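Side-chain contacts in putative NAD(P)H-flavin oxidoreductase (Streptococcus pyogenes serotype M1, PDB 2HAY), which binds FMN and probably catalyses NAD(P)H-dependent reductions, as do other flavoproteins of the nitroreductase family: residues H17-V22 / H209-K214; R55-D60 / H184-L189; W73-Q78 / S83-L88; I89-A94 / S98-N103. All blocks are in the same frame, centred on the assembly; numbering follows the deposited sequence.

The touching residues of contact 3 are all buried, while contacts 1, 2 and 4 are only partly so. Contacts 1 and 3 serve the same FMN: residues 17-22 and 209-214 grip its phosphate with charged and polar groups, whereas 73-78 offers a backbone carbonyl to the flavin and rests on an aromatic ring from the sheet. Contacts 2 and 4 lie away from the cofactor. Strand 84-91 supplies a segment to both contacts 3 and 4, and its neighbour 54-59 supplies one to contact 2, so these three anchor loops or helices to one antiparallel sheet. An arginine-to-carbonyl bond with a bridging water distinguishes contact 2; a serine-capped helix start distinguishes contact 4.

Contact 1 of 4, residues H17-V22 / H209-K214; sequences HFRTAV and HAQVRK. With FMN (flavin mononucleotide), chain I.
Arg19 and Arg213 come together around the phosphate of FMN, forming an anion-binding pocket at one end of the flavin site in this nitroreductase-family protein. Arg19 follows helix 6-18, and Arg213 belongs to the loop between strands 192-201 and 220-223.

The charged interactions dominate. Arg19 NH1 donates to FMN O2P at 2.8 Å, with the oxygen at the edge of the guanidinium, and Arg19 NH2 reaches the same O2P at 3.1 Å. A further bond runs from Arg19 NH2 to FMN O3P. The long side chain gets there with CG anti to the backbone N (chi1 -164°) and with bends at chi2 and chi3. Arg213 joins it on FMN O3P, with NH2 lying 2.9 Å and NH1 3.2 Å from that oxygen. The two side chains cross at about a right angle, their NH2 atoms 3.0 Å apart; both are donors, and they can lie this close because both point to FMN O3P and to Leu44 O of the second subunit, and the phosphate's negative charge probably offsets theirs. Gln211 also lines the pocket.

Neutral donors hold the remaining oxygen. Thr20 OG1 donates to FMN O1P at 2.9 Å, and Ala21 N does so nearly straight, at 167°. A small hydroxyl and a main-chain N-H suit this place because they sit close to the backbone, where the loop turns past the phosphate.

The orientation of Arg213 is fixed further by its own chain: NH1 donates to Val212 O in the plane of the guanidinium, yet approaches from 46° above the carbonyl plane.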
# COMPACT_ATOMS: atom_id res chain seq x y z
N HIS B 17 12.20 -13.32 1.85
CA HIS B 17 11.87 -14.72 1.74
C HIS B 17 11.28 -15.33 3.02
O HIS B 17 10.54 -16.30 2.94
CB HIS B 17 13.05 -15.49 1.16
CG HIS B 17 13.34 -15.12 -0.27
ND1 HIS B 17 12.91 -15.88 -1.34
CD2 HIS B 17 13.99 -14.05 -0.80
CE1 HIS B 17 13.30 -15.30 -2.47
NE2 HIS B 17 13.95 -14.19 -2.17
N PHE B 18 11.57 -14.72 4.17
CA PHE B 18 10.92 -15.07 5.44
C PHE B 18 9.41 -14.78 5.46
O PHE B 18 8.60 -15.65 5.86
CB PHE B 18 11.59 -14.37 6.63
CG PHE B 18 10.94 -14.67 7.97
CD1 PHE B 18 10.17 -13.71 8.61
CD2 PHE B 18 11.09 -15.93 8.58
CE1 PHE B 18 9.58 -13.97 9.84
CE2 PHE B 18 10.49 -16.20 9.82
CZ PHE B 18 9.73 -15.22 10.44
N ARG B 19 9.02 -13.56 5.07
CA ARG B 19 7.61 -13.16 5.09
C ARG B 19 6.73 -14.09 4.27
O ARG B 19 6.95 -14.29 3.08
CB ARG B 19 7.40 -11.74 4.59
CG ARG B 19 5.99 -11.18 4.99
CD ARG B 19 5.39 -10.20 4.00
NE ARG B 19 5.42 -10.75 2.65
CZ ARG B 19 4.57 -11.65 2.17
NH1 ARG B 19 3.58 -12.12 2.94
NH2 ARG B 19 4.71 -12.11 0.92
N THR B 20 5.75 -14.68 4.93
CA THR B 20 4.72 -15.47 4.27
C THR B 20 3.43 -15.17 5.02
O THR B 20 3.47 -14.66 6.14
CB THR B 20 5.10 -16.95 4.29
OG1 THR B 20 4.13 -17.71 3.55
CG2 THR B 20 5.20 -17.49 5.71
N ALA B 21 2.29 -15.43 4.38
CA ALA B 21 1.01 -15.07 5.01
C ALA B 21 0.67 -16.18 6.01
O ALA B 21 0.36 -17.30 5.63
CB ALA B 21 -0.12 -14.84 3.96
N VAL B 22 0.79 -15.86 7.29
CA VAL B 22 0.72 -16.87 8.34
C VAL B 22 -0.69 -16.89 8.95
O VAL B 22 -1.18 -15.87 9.43
CB VAL B 22 1.84 -16.66 9.41
CG1 VAL B 22 1.62 -17.55 10.61
CG2 VAL B 22 3.25 -16.91 8.80
N HIS B 209 3.37 -25.64 1.68
CA HIS B 209 3.41 -25.20 0.28
C HIS B 209 4.22 -23.91 0.14
O HIS B 209 3.72 -22.83 0.49
CB HIS B 209 1.99 -25.02 -0.29
CG HIS B 209 1.08 -26.19 -0.05
ND1 HIS B 209 1.41 -27.48 -0.41
CD2 HIS B 209 -0.15 -26.25 0.52
CE1 HIS B 209 0.43 -28.29 -0.07
NE2 HIS B 209 -0.53 -27.57 0.50
N ALA B 210 5.44 -24.03 -0.38
CA ALA B 210 6.32 -22.88 -0.63
C ALA B 210 5.66 -21.73 -1.43
O ALA B 210 4.73 -21.94 -2.22
CB ALA B 210 7.64 -23.33 -1.30
N GLN B 211 6.14 -20.52 -1.17
CA GLN B 211 5.66 -19.29 -1.81
C GLN B 211 5.53 -19.39 -3.35
O GLN B 211 6.47 -19.80 -4.04
CB GLN B 211 6.62 -18.17 -1.41
CG GLN B 211 6.65 -16.95 -2.30
CD GLN B 211 7.25 -15.78 -1.59
OE1 GLN B 211 6.55 -15.07 -0.85
NE2 GLN B 211 8.56 -15.59 -1.75
N VAL B 212 4.37 -19.02 -3.86
CA VAL B 212 4.14 -18.95 -5.30
C VAL B 212 3.95 -17.51 -5.81
O VAL B 212 3.20 -16.71 -5.23
CB VAL B 212 2.96 -19.85 -5.74
CG1 VAL B 212 2.37 -19.39 -7.08
CG2 VAL B 212 3.40 -21.30 -5.83
N ARG B 213 4.66 -17.21 -6.91
CA ARG B 213 4.54 -15.93 -7.60
C ARG B 213 4.48 -16.19 -9.10
O ARG B 213 4.88 -17.26 -9.55
CB ARG B 213 5.69 -14.99 -7.23
CG ARG B 213 5.64 -14.41 -5.80
CD ARG B 213 4.50 -13.41 -5.59
NE ARG B 213 4.49 -12.83 -4.24
CZ ARG B 213 4.09 -13.47 -3.14
NH1 ARG B 213 3.60 -14.71 -3.21
NH2 ARG B 213 4.14 -12.86 -1.96
N LYS B 214 3.96 -15.23 -9.86
CA LYS B 214 4.08 -15.21 -11.33
C LYS B 214 5.56 -15.13 -11.69
O LYS B 214 6.34 -14.57 -10.92
CB LYS B 214 3.39 -13.97 -11.93
CG LYS B 214 1.87 -13.96 -11.95
CD LYS B 214 1.37 -12.56 -12.42
CE LYS B 214 -0.13 -12.52 -12.68
NZ LYS B 214 -0.57 -11.18 -13.11
N1 FMN I . -4.82 -14.52 3.57
C2 FMN I . -5.90 -15.10 4.25
O2 FMN I . -5.86 -16.29 4.64
N3 FMN I . -7.04 -14.34 4.52
C4 FMN I . -7.16 -13.01 4.10
O4 FMN I . -8.22 -12.38 4.18
C4A FMN I . -6.10 -12.42 3.41
N5 FMN I . -6.23 -11.10 2.99
C5A FMN I . -5.19 -10.47 2.32
C6 FMN I . -5.33 -9.13 1.94
C7 FMN I . -4.30 -8.49 1.26
C7M FMN I . -4.39 -7.00 1.08
C8 FMN I . -3.11 -9.18 0.95
C8M FMN I . -1.88 -8.42 0.62
C9 FMN I . -2.97 -10.53 1.34
C9A FMN I . -4.01 -11.18 2.03
N10 FMN I . -3.89 -12.53 2.46
C10 FMN I . -4.93 -13.17 3.15
C1' FMN I . -2.66 -13.31 2.20
C2' FMN I . -2.58 -13.73 0.73
O2' FMN I . -3.31 -14.93 0.50
C3' FMN I . -1.11 -13.94 0.35
O3' FMN I . -0.38 -12.75 0.58
C4' FMN I . -0.87 -14.39 -1.09
O4' FMN I . -1.61 -15.59 -1.29
C5' FMN I . 0.63 -14.59 -1.36
O5' FMN I . 1.26 -15.55 -0.50
P FMN I . 2.41 -15.19 0.57
O1P FMN I . 2.49 -16.29 1.59
O2P FMN I . 2.12 -13.86 1.22
O3P FMN I . 3.75 -15.03 -0.04

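Contact 2 of 4, residues R55-D60 / H184-L189; sequences RFVVLD and HNVIDL
On strand 54-59, an edge strand of the antiparallel sheet within this chain, Arg55 and Val57 face Val186 and Ile187 of the loop after helix 174-183. That helix ends in a Schellman motif, with Asn185 as its C-prime residue at positive phi, and the chain then swings toward the sheet. Arg55 NH1 donates to Val186 O at 3.0 Å. The bond lies in the carbonyl plane, on a lone pair, and close to the guanidinium plane as well. A water bridges the same two groups, accepting from Arg55 NH2 at 3.1 Å and donating to Val186 O at 2.7 Å. The bend of the arginine at chi3 (-69°) turns its head to the loop, where Ile187 CG2 lies 3.8 Å from Arg55 NH1. Beside this polar link, branched apolar side chains meet: Val57 CG2 is 4.2 Å from Val186 CG1. Arg55 NE forms a salt bridge with Glu192, and a parallel strand of the second subunit continues the sheet beyond 55-60. An arginine suits this position because its several N-H groups can serve a carboxylate, a carbonyl and a water at once; Val186 O, which accepts from both Arg55 NH1 and the water, is thereby satisfied and the loop tied to the strand.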
# COMPACT_ATOMS: atom_id res chain seq x y z
N ARG B 55 -5.79 5.62 10.88
CA ARG B 55 -5.48 5.26 12.25
C ARG B 55 -5.12 3.81 12.28
O ARG B 55 -5.62 3.02 11.47
CB ARG B 55 -6.67 5.50 13.21
CG ARG B 55 -7.14 6.95 13.25
CD ARG B 55 -7.98 7.29 14.48
NE ARG B 55 -9.27 6.64 14.43
CZ ARG B 55 -9.63 5.60 15.18
NH1 ARG B 55 -10.87 5.10 15.06
NH2 ARG B 55 -8.80 5.08 16.09
N PHE B 56 -4.27 3.46 13.25
CA PHE B 56 -3.86 2.09 13.39
C PHE B 56 -4.21 1.66 14.79
O PHE B 56 -3.72 2.25 15.76
CB PHE B 56 -2.38 1.96 13.06
CG PHE B 56 -2.06 2.52 11.71
CD1 PHE B 56 -2.31 1.77 10.57
CD2 PHE B 56 -1.60 3.83 11.58
CE1 PHE B 56 -2.08 2.33 9.30
CE2 PHE B 56 -1.36 4.37 10.33
CZ PHE B 56 -1.60 3.60 9.18
N VAL B 57 -5.11 0.69 14.90
CA VAL B 57 -5.57 0.30 16.23
C VAL B 57 -5.24 -1.12 16.63
O VAL B 57 -5.53 -2.07 15.90
CB VAL B 57 -7.02 0.79 16.64
CG1 VAL B 57 -7.72 1.64 15.55
CG2 VAL B 57 -7.90 -0.34 17.34
N VAL B 58 -4.58 -1.23 17.78
CA VAL B 58 -4.25 -2.53 18.34
C VAL B 58 -5.48 -3.07 19.03
O VAL B 58 -5.92 -2.55 20.05
CB VAL B 58 -3.02 -2.46 19.26
CG1 VAL B 58 -2.69 -3.84 19.80
CG2 VAL B 58 -1.81 -1.89 18.48
N LEU B 59 -6.06 -4.11 18.42
CA LEU B 59 -7.28 -4.71 18.95
C LEU B 59 -6.90 -5.88 19.87
O LEU B 59 -6.70 -7.00 19.41
CB LEU B 59 -8.20 -5.20 17.82
CG LEU B 59 -9.55 -5.77 18.30
CD1 LEU B 59 -10.32 -4.76 19.12
CD2 LEU B 59 -10.40 -6.25 17.13
N ASP B 60 -6.79 -5.58 21.16
CA ASP B 60 -6.47 -6.56 22.18
C ASP B 60 -7.75 -7.21 22.77
O ASP B 60 -7.71 -8.32 23.28
CB ASP B 60 -5.66 -5.89 23.29
CG ASP B 60 -4.17 -5.85 23.00
OD1 ASP B 60 -3.44 -5.12 23.71
OD2 ASP B 60 -3.70 -6.54 22.06
N HIS B 184 -19.03 -0.70 19.32
CA HIS B 184 -18.13 -0.62 20.47
C HIS B 184 -17.37 0.71 20.63
O HIS B 184 -16.48 0.80 21.47
CB HIS B 184 -17.17 -1.82 20.50
CG HIS B 184 -17.85 -3.11 20.84
ND1 HIS B 184 -18.00 -3.55 22.13
CD2 HIS B 184 -18.43 -4.05 20.05
CE1 HIS B 184 -18.63 -4.71 22.13
NE2 HIS B 184 -18.91 -5.03 20.88
N ASN B 185 -17.72 1.72 19.84
CA ASN B 185 -17.03 3.02 19.87
C ASN B 185 -15.55 2.92 19.50
O ASN B 185 -14.73 3.66 20.03
CB ASN B 185 -17.16 3.71 21.25
CG ASN B 185 -18.55 4.29 21.51
OD1 ASN B 185 -19.30 4.62 20.59
ND2 ASN B 185 -18.87 4.46 22.79
N VAL B 186 -15.21 1.97 18.63
CA VAL B 186 -13.83 1.81 18.19
C VAL B 186 -13.57 2.80 17.05
O VAL B 186 -12.48 3.39 16.94
CB VAL B 186 -13.51 0.33 17.80
CG1 VAL B 186 -12.06 0.19 17.29
CG2 VAL B 186 -13.70 -0.59 19.00
N ILE B 187 -14.59 3.00 16.22
CA ILE B 187 -14.52 3.96 15.13
C ILE B 187 -15.75 4.85 15.16
O ILE B 187 -16.77 4.51 15.77
CB ILE B 187 -14.39 3.27 13.74
CG1 ILE B 187 -15.63 2.46 13.38
CG2 ILE B 187 -13.10 2.44 13.64
CD1 ILE B 187 -15.65 1.98 11.95
N ASP B 188 -15.63 6.02 14.53
CA ASP B 188 -16.82 6.82 14.22
C ASP B 188 -17.18 6.54 12.75
O ASP B 188 -16.56 7.09 11.85
CB ASP B 188 -16.58 8.31 14.46
CG ASP B 188 -17.77 9.17 14.06
OD1 ASP B 188 -18.83 8.64 13.67
OD2 ASP B 188 -17.66 10.41 14.15
N LEU B 189 -18.18 5.69 12.52
CA LEU B 189 -18.57 5.26 11.17
C LEU B 189 -18.95 6.40 10.21
O LEU B 189 -18.91 6.25 8.98
CB LEU B 189 -19.72 4.27 11.23
CG LEU B 189 -19.56 2.91 10.52
CD1 LEU B 189 -20.92 2.29 10.15
CD2 LEU B 189 -18.57 2.95 9.30
O HOH W 1 -10.16 3.54 18.37

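Contact 3 of 4, residues W73-Q78 / S83-L88; sequences WGAQYQ and SHFILL. With FMN (flavin mononucleotide), chain I.
Phe85, near the start of strand 84-91, packs against Gln78 and Ala75 at the start of helix 76-81, next to residues that line the flavin site. From its CB, which leaves the strand in the direction of the helix, the ring advances with its rim foremost. CD2 comes first, 4.1 Å from Gln78 O. Further out, CE2 lies 3.8 Å from the backbone carbon Gln78 C and 4.0 Å from Gln78 CB. At the tip, CZ faces the methyl of Ala75, with 4.3 Å between Phe85 CZ and Ala75 CB. Ala75 CB and Gln78 C thus both sit at the edge of the ring, near its plane. A phenylalanine is long enough to span from sheet to helix, and the small Ala75, in the N-cap position, lets it come close.

The other end of Gln78 turns to the cofactor. Its CG stands beside the backbone N (chi1 -65°), and the bend at chi2 carries the amide back along its own segment, where NE2 makes a weak bond to Gly74 O at 3.1 Å. Gly74 O also accepts a weak bond from FMN N3 at 2.9 Å. With no side chain, Gly74 allows the flavin carbonyl close by: its CA is 3.7 Å from FMN O4.

Around the ring, Ile169 of strand 165-169 and Met197 and Ser199 of strand 192-201 pack as well, so the ring of Phe85 fills the space between the sheet and helix 76-81, while its backbone pairs with Leu59 of strand 54-59.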
# COMPACT_ATOMS: atom_id res chain seq x y z
N TRP B 73 -14.28 -14.66 7.21
CA TRP B 73 -13.81 -15.90 6.58
C TRP B 73 -12.30 -16.02 6.37
O TRP B 73 -11.78 -17.12 6.37
CB TRP B 73 -14.53 -16.18 5.25
CG TRP B 73 -14.28 -15.18 4.14
CD1 TRP B 73 -15.09 -14.13 3.79
CD2 TRP B 73 -13.18 -15.16 3.21
NE1 TRP B 73 -14.55 -13.44 2.73
CE2 TRP B 73 -13.39 -14.05 2.34
CE3 TRP B 73 -12.04 -15.96 3.03
CZ2 TRP B 73 -12.49 -13.72 1.31
CZ3 TRP B 73 -11.13 -15.63 2.00
CH2 TRP B 73 -11.37 -14.52 1.15
N GLY B 74 -11.60 -14.90 6.20
CA GLY B 74 -10.16 -14.97 6.00
C GLY B 74 -9.30 -14.81 7.25
O GLY B 74 -8.08 -14.79 7.14
N ALA B 75 -9.91 -14.71 8.42
CA ALA B 75 -9.16 -14.33 9.63
C ALA B 75 -9.44 -15.22 10.84
O ALA B 75 -9.08 -14.87 11.96
CB ALA B 75 -9.44 -12.89 9.97
N GLN B 76 -10.06 -16.38 10.59
CA GLN B 76 -10.56 -17.26 11.64
C GLN B 76 -9.46 -17.72 12.62
O GLN B 76 -9.58 -17.56 13.84
CB GLN B 76 -11.18 -18.51 11.00
CG GLN B 76 -12.53 -18.88 11.53
CD GLN B 76 -13.63 -18.33 10.67
OE1 GLN B 76 -13.91 -18.86 9.60
NE2 GLN B 76 -14.26 -17.26 11.13
N TYR B 77 -8.39 -18.30 12.08
CA TYR B 77 -7.30 -18.77 12.93
C TYR B 77 -6.41 -17.62 13.38
O TYR B 77 -5.84 -17.66 14.46
CB TYR B 77 -6.53 -19.89 12.23
CG TYR B 77 -7.33 -21.16 12.22
CD1 TYR B 77 -8.15 -21.47 11.14
CD2 TYR B 77 -7.30 -22.02 13.31
CE1 TYR B 77 -8.91 -22.64 11.13
CE2 TYR B 77 -8.06 -23.21 13.31
CZ TYR B 77 -8.87 -23.50 12.22
OH TYR B 77 -9.62 -24.65 12.21
N GLN B 78 -6.36 -16.56 12.58
CA GLN B 78 -5.56 -15.38 12.94
C GLN B 78 -6.11 -14.68 14.19
O GLN B 78 -5.36 -14.41 15.13
CB GLN B 78 -5.43 -14.43 11.75
CG GLN B 78 -4.66 -15.01 10.58
CD GLN B 78 -5.55 -15.59 9.49
OE1 GLN B 78 -6.51 -16.33 9.76
NE2 GLN B 78 -5.24 -15.25 8.24
N SER B 83 -0.66 -13.07 18.20
CA SER B 83 -0.23 -12.30 19.35
C SER B 83 -0.92 -10.92 19.39
O SER B 83 -1.49 -10.52 20.41
CB SER B 83 1.28 -12.14 19.30
OG SER B 83 1.68 -11.11 20.17
N HIS B 84 -0.84 -10.17 18.28
CA HIS B 84 -1.51 -8.88 18.17
C HIS B 84 -2.28 -8.80 16.87
O HIS B 84 -1.95 -9.45 15.88
CB HIS B 84 -0.54 -7.72 18.24
CG HIS B 84 0.00 -7.46 19.61
ND1 HIS B 84 1.09 -8.13 20.12
CD2 HIS B 84 -0.38 -6.58 20.57
CE1 HIS B 84 1.36 -7.68 21.33
NE2 HIS B 84 0.48 -6.75 21.63
N PHE B 85 -3.31 -7.97 16.89
CA PHE B 85 -4.18 -7.81 15.75
C PHE B 85 -4.38 -6.32 15.56
O PHE B 85 -4.77 -5.63 16.50
CB PHE B 85 -5.51 -8.48 16.04
CG PHE B 85 -6.13 -9.10 14.84
CD1 PHE B 85 -6.96 -8.35 14.02
CD2 PHE B 85 -5.90 -10.43 14.53
CE1 PHE B 85 -7.54 -8.91 12.90
CE2 PHE B 85 -6.48 -11.00 13.41
CZ PHE B 85 -7.29 -10.25 12.59
N ILE B 86 -4.08 -5.83 14.36
CA ILE B 86 -4.13 -4.38 14.10
C ILE B 86 -5.18 -4.05 13.06
O ILE B 86 -5.21 -4.65 11.99
CB ILE B 86 -2.76 -3.84 13.63
CG1 ILE B 86 -1.75 -3.90 14.80
CG2 ILE B 86 -2.89 -2.42 13.08
CD1 ILE B 86 -0.34 -3.45 14.43
N LEU B 87 -6.04 -3.08 13.38
CA LEU B 87 -7.04 -2.59 12.44
C LEU B 87 -6.52 -1.35 11.76
O LEU B 87 -6.10 -0.42 12.43
CB LEU B 87 -8.36 -2.23 13.19
CG LEU B 87 -8.88 -3.26 14.19
CD1 LEU B 87 -10.13 -2.70 14.87
CD2 LEU B 87 -9.18 -4.60 13.51
N LEU B 88 -6.55 -1.36 10.42
CA LEU B 88 -6.12 -0.19 9.62
C LEU B 88 -7.37 0.56 9.23
O LEU B 88 -8.26 0.01 8.56
CB LEU B 88 -5.31 -0.62 8.39
CG LEU B 88 -3.95 -1.26 8.65
CD1 LEU B 88 -4.07 -2.76 9.08
CD2 LEU B 88 -3.09 -1.10 7.42
N1 FMN I . -4.82 -14.52 3.57
C2 FMN I . -5.90 -15.10 4.25
O2 FMN I . -5.86 -16.29 4.64
N3 FMN I . -7.04 -14.34 4.52
C4 FMN I . -7.16 -13.01 4.10
O4 FMN I . -8.22 -12.38 4.18
C4A FMN I . -6.10 -12.42 3.41
N5 FMN I . -6.23 -11.10 2.99
C5A FMN I . -5.19 -10.47 2.32
C6 FMN I . -5.33 -9.13 1.94
C7 FMN I . -4.30 -8.49 1.26
C7M FMN I . -4.39 -7.00 1.08
C8 FMN I . -3.11 -9.18 0.95
C8M FMN I . -1.88 -8.42 0.62
C9 FMN I . -2.97 -10.53 1.34
C9A FMN I . -4.01 -11.18 2.03
N10 FMN I . -3.89 -12.53 2.46
C10 FMN I . -4.93 -13.17 3.15
C1' FMN I . -2.66 -13.31 2.20
C2' FMN I . -2.58 -13.73 0.73
O2' FMN I . -3.31 -14.93 0.50
C3' FMN I . -1.11 -13.94 0.35
O3' FMN I . -0.38 -12.75 0.58
C4' FMN I . -0.87 -14.39 -1.09
O4' FMN I . -1.61 -15.59 -1.29
C5' FMN I . 0.63 -14.59 -1.36
O5' FMN I . 1.26 -15.55 -0.50
P FMN I . 2.41 -15.19 0.57
O1P FMN I . 2.49 -16.29 1.59
O2P FMN I . 2.12 -13.86 1.22
O3P FMN I . 3.75 -15.03 -0.04

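Contact 4 of 4, residues I89-A94 / S98-N103; sequences IAEKHA and SPAIKN
Ala94 and Ser98 bring the backbone back close to itself, their CA atoms 5.9 Å apart, after strand 84-91 has ended and His93 has taken a left-handed conformation (phi 60°). His93 O lies 3.5 Å from Ser98 CB. Further along, the delta methyl of Ile101 rests on the turn: its CD1 is 3.8 Å from Ala94 CB and close to Ala94 O, which accepts a hydrogen bond from Gln127 NE2. Ser98 is the N-cap of helix 99-106, the helix that follows strand 84-91 in this alpha-beta fold. Its OG, placed between the backbone N and the carbonyl carbon (chi1 70°), accepts from Ile101 N at 3.2 Å and an almost straight 166°, and is also bonded to Arg95 O. Serine suits the cap because its short hydroxyl can receive an N-H of the first turn. From the strand, the extended chain of Glu91 sets one carboxylate oxygen against the helix, OE1 approaching Ala100 CB at 3.2 Å, a tight contact, which the small methyl of alanine permits. The other oxygen, OE2, makes a long, weak ion pair with Lys214 of the second subunit. Ile101 also packs on Ile49 and Leu51, and on Leu120 and Tyr123 of helix 116-130.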
# COMPACT_ATOMS: atom_id res chain seq x y z
N ILE B 89 -7.49 1.79 9.72
CA ILE B 89 -8.70 2.60 9.56
C ILE B 89 -8.40 3.77 8.63
O ILE B 89 -7.35 4.44 8.79
CB ILE B 89 -9.20 3.15 10.94
CG1 ILE B 89 -9.29 2.06 12.02
CG2 ILE B 89 -10.51 3.98 10.82
CD1 ILE B 89 -10.10 0.83 11.66
N ALA B 90 -9.27 4.01 7.64
CA ALA B 90 -9.11 5.18 6.75
C ALA B 90 -10.22 6.24 6.92
O ALA B 90 -11.38 5.90 7.20
CB ALA B 90 -9.00 4.74 5.31
N GLU B 91 -9.86 7.52 6.72
CA GLU B 91 -10.82 8.65 6.82
C GLU B 91 -11.80 8.70 5.64
O GLU B 91 -11.39 8.47 4.50
CB GLU B 91 -10.07 9.97 6.84
CG GLU B 91 -9.90 10.57 8.18
CD GLU B 91 -8.92 11.77 8.21
OE1 GLU B 91 -8.82 12.52 7.21
OE2 GLU B 91 -8.24 11.96 9.26
N LYS B 92 -13.06 9.01 5.92
CA LYS B 92 -14.05 9.26 4.87
C LYS B 92 -14.10 10.73 4.55
O LYS B 92 -13.66 11.57 5.34
CB LYS B 92 -15.46 8.82 5.33
CG LYS B 92 -15.57 7.31 5.58
CD LYS B 92 -16.97 6.96 6.05
CE LYS B 92 -17.23 5.44 5.96
NZ LYS B 92 -18.55 5.11 6.62
N HIS B 93 -14.63 11.06 3.39
CA HIS B 93 -14.92 12.46 3.06
C HIS B 93 -13.72 13.41 3.05
O HIS B 93 -13.83 14.59 3.38
CB HIS B 93 -16.02 12.97 3.98
CG HIS B 93 -17.29 12.19 3.85
ND1 HIS B 93 -18.03 12.17 2.68
CD2 HIS B 93 -17.94 11.40 4.73
CE1 HIS B 93 -19.10 11.40 2.86
NE2 HIS B 93 -19.06 10.92 4.09
N ALA B 94 -12.57 12.89 2.63
CA ALA B 94 -11.37 13.72 2.56
C ALA B 94 -11.36 14.50 1.24
O ALA B 94 -10.43 14.37 0.45
CB ALA B 94 -10.09 12.85 2.77
N SER B 98 -12.38 19.85 2.68
CA SER B 98 -12.67 19.30 4.01
C SER B 98 -11.71 19.86 5.07
O SER B 98 -10.63 20.35 4.74
CB SER B 98 -12.52 17.79 3.99
OG SER B 98 -11.15 17.44 3.84
N PRO B 99 -12.13 19.81 6.35
CA PRO B 99 -11.27 20.21 7.47
C PRO B 99 -10.00 19.36 7.54
O PRO B 99 -8.92 19.90 7.78
CB PRO B 99 -12.16 19.99 8.71
CG PRO B 99 -13.57 20.06 8.19
CD PRO B 99 -13.48 19.42 6.81
N ALA B 100 -10.10 18.05 7.30
CA ALA B 100 -8.89 17.19 7.25
C ALA B 100 -7.81 17.68 6.27
O ALA B 100 -6.62 17.76 6.65
CB ALA B 100 -9.25 15.71 6.99
N ILE B 101 -8.19 18.02 5.04
CA ILE B 101 -7.22 18.49 4.04
C ILE B 101 -6.60 19.82 4.48
O ILE B 101 -5.40 20.04 4.34
CB ILE B 101 -7.77 18.55 2.57
CG1 ILE B 101 -7.47 17.25 1.80
CG2 ILE B 101 -7.03 19.58 1.76
CD1 ILE B 101 -8.42 16.18 2.07
N LYS B 102 -7.42 20.69 5.05
CA LYS B 102 -6.97 21.99 5.58
C LYS B 102 -5.98 21.82 6.74
O LYS B 102 -4.98 22.52 6.83
CB LYS B 102 -8.17 22.82 6.03
CG LYS B 102 -7.84 24.27 6.32
CD LYS B 102 -9.02 25.03 6.88
CE LYS B 102 -8.55 26.37 7.46
NZ LYS B 102 -9.70 27.31 7.64
N ASN B 103 -6.26 20.86 7.62
CA ASN B 103 -5.39 20.63 8.76
C ASN B 103 -4.03 20.07 8.36
O ASN B 103 -3.04 20.30 9.04
CB ASN B 103 -6.08 19.72 9.77
CG ASN B 103 -7.25 20.40 10.46
OD1 ASN B 103 -7.27 21.62 10.62
ND2 ASN B 103 -8.22 19.60 10.88